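Local structure of endo-polygalacturonase (Pectobacterium carotovorum subsp. carotovorum, 1BHE) at residues D202-M207 against S217-G222. The protein hydrolyses the alpha-1,4-galacturonosyl linkages of polygalacturonic acid, contributing to maceration and soft-rotting of plant tissue. Residues are numbered along the deposited sequence; the frame is centred on the assembly and turned at random.
Sequences DGIDPM and SNIATG
Ile219 faces Gly203 and Ile204 across the interior of the right-handed parallel beta-helix of family 28, where strands 218-220 and 204-207 belong to different faces of the solenoid. Its CB points inward and divides the work between two branches. CG2, anti to the backbone N, reaches the bare backbone of Gly203, with 4.4 Å from Ile219 CG2 to Gly203 CA. With no side chain of its own, Gly203 lets this methyl come over its backbone. The other branch runs through CG1 and, with chi2 extended at 171°, carries CD1 to Ile204, where Ile219 CD1 and Ile204 CD1 meet at 4.2 Å. The two isoleucine side chains cross at about a right angle, and their closest approach is between the terminal methyls. Phe185, Ala187 and Ile192 of strand 183-193 pack against Ile204, while Val226 packs against Ile219. One residue beyond strand 218-220, Thr221 lays CG2 4.3 Å from Gly203 N, and its OG1 hydrogen-bonds to Thr201 O. Its side chain is about 6 Å from that of Asp223, the predicted proton donor. The isoleucines thus link the two strands, and Gly203 and Thr221 meet just off their ends, all by dispersion and the exclusion of water.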
loop_
_atom_site.group_PDB
_atom_site.type_symbol
_atom_site.label_atom_id
_atom_site.label_comp_id
_atom_site.label_asym_id
_atom_site.label_seq_id
_atom_site.Cartn_x
_atom_site.Cartn_y
_atom_site.Cartn_z
ATOM N N ASP A 202 3.384 -3.114 -3.597
ATOM C CA ASP A 202 2.877 -2.833 -2.255
ATOM C C ASP A 202 1.375 -2.556 -2.335
ATOM O O ASP A 202 0.922 -1.932 -3.301
ATOM C CB ASP A 202 3.567 -1.643 -1.607
ATOM C CG ASP A 202 5.013 -1.853 -1.228
ATOM O OD1 ASP A 202 5.607 -2.892 -1.576
ATOM O OD2 ASP A 202 5.587 -0.963 -0.566
ATOM N N GLY A 203 0.656 -2.999 -1.310
ATOM C CA GLY A 203 -0.785 -2.814 -1.273
ATOM C C GLY A 203 -1.190 -1.391 -0.931
ATOM O O GLY A 203 -1.682 -0.656 -1.790
ATOM N N ILE A 204 -1.090 -1.017 0.341
ATOM C CA ILE A 204 -1.448 0.310 0.807
ATOM C C ILE A 204 -0.306 0.896 1.642
ATOM O O ILE A 204 0.010 0.355 2.701
ATOM C CB ILE A 204 -2.723 0.346 1.678
ATOM C CG1 ILE A 204 -3.939 -0.216 0.938
ATOM C CG2 ILE A 204 -2.988 1.789 2.101
ATOM C CD1 ILE A 204 -5.196 -0.295 1.774
ATOM N N ASP A 205 0.262 2.012 1.198
ATOM C CA ASP A 205 1.392 2.632 1.863
ATOM C C ASP A 205 1.200 4.109 2.213
ATOM O O ASP A 205 1.404 4.990 1.376
ATOM C CB ASP A 205 2.650 2.602 0.989
ATOM C CG ASP A 205 3.264 1.290 0.595
ATOM O OD1 ASP A 205 2.770 0.203 0.935
ATOM O OD2 ASP A 205 4.325 1.314 -0.087
ATOM N N PRO A 206 0.951 4.393 3.481
ATOM C CA PRO A 206 0.965 5.754 4.004
ATOM C C PRO A 206 2.411 6.240 4.018
ATOM O O PRO A 206 3.296 5.506 4.476
ATOM C CB PRO A 206 0.378 5.631 5.401
ATOM C CG PRO A 206 -0.140 4.237 5.516
ATOM C CD PRO A 206 0.715 3.411 4.569
ATOM N N MET A 207 2.692 7.415 3.483
ATOM C CA MET A 207 4.033 7.979 3.381
ATOM C C MET A 207 4.078 9.387 3.965
ATOM O O MET A 207 3.498 10.308 3.390
ATOM C CB MET A 207 4.472 8.059 1.909
ATOM C CG MET A 207 4.703 6.719 1.234
ATOM S SD MET A 207 5.230 6.895 -0.488
ATOM C CE MET A 207 5.360 5.156 -0.928
ATOM N N SER A 217 -10.563 -5.167 5.400
ATOM C CA SER A 217 -10.020 -5.299 4.059
ATOM C C SER A 217 -9.281 -6.616 3.881
ATOM O O SER A 217 -8.986 -7.332 4.836
ATOM C CB SER A 217 -9.128 -4.086 3.760
ATOM O OG SER A 217 -9.909 -2.897 3.746
ATOM N N ASN A 218 -9.021 -6.948 2.628
ATOM C CA ASN A 218 -8.384 -8.213 2.256
ATOM C C ASN A 218 -7.254 -7.924 1.281
ATOM O O ASN A 218 -7.516 -7.458 0.169
ATOM C CB ASN A 218 -9.460 -9.098 1.613
ATOM C CG ASN A 218 -8.979 -10.535 1.525
ATOM O OD1 ASN A 218 -7.909 -10.758 0.962
ATOM N ND2 ASN A 218 -9.744 -11.455 2.100
ATOM N N ILE A 219 -6.011 -8.112 1.717
ATOM C CA ILE A 219 -4.869 -7.763 0.869
ATOM C C ILE A 219 -3.959 -8.939 0.561
ATOM O O ILE A 219 -3.344 -9.525 1.448
ATOM C CB ILE A 219 -4.045 -6.626 1.510
ATOM C CG1 ILE A 219 -4.905 -5.375 1.739
ATOM C CG2 ILE A 219 -2.846 -6.261 0.643
ATOM C CD1 ILE A 219 -4.227 -4.291 2.553
ATOM N N ALA A 220 -3.855 -9.274 -0.721
ATOM C CA ALA A 220 -2.979 -10.353 -1.187
ATOM C C ALA A 220 -2.225 -9.811 -2.401
ATOM O O ALA A 220 -2.851 -9.421 -3.390
ATOM C CB ALA A 220 -3.757 -11.601 -1.538
ATOM N N THR A 221 -0.901 -9.764 -2.305
ATOM C CA THR A 221 -0.118 -9.186 -3.403
ATOM C C THR A 221 1.285 -9.767 -3.413
ATOM O O THR A 221 1.503 -10.832 -2.825
ATOM C CB THR A 221 -0.093 -7.652 -3.250
ATOM O OG1 THR A 221 0.552 -7.040 -4.369
ATOM C CG2 THR A 221 0.620 -7.239 -1.964
ATOM N N GLY A 222 2.209 -9.118 -4.102
ATOM C CA GLY A 222 3.571 -9.607 -4.209
ATOM C C GLY A 222 4.456 -9.055 -3.101
ATOM O O GLY A 222 5.094 -9.835 -2.393
#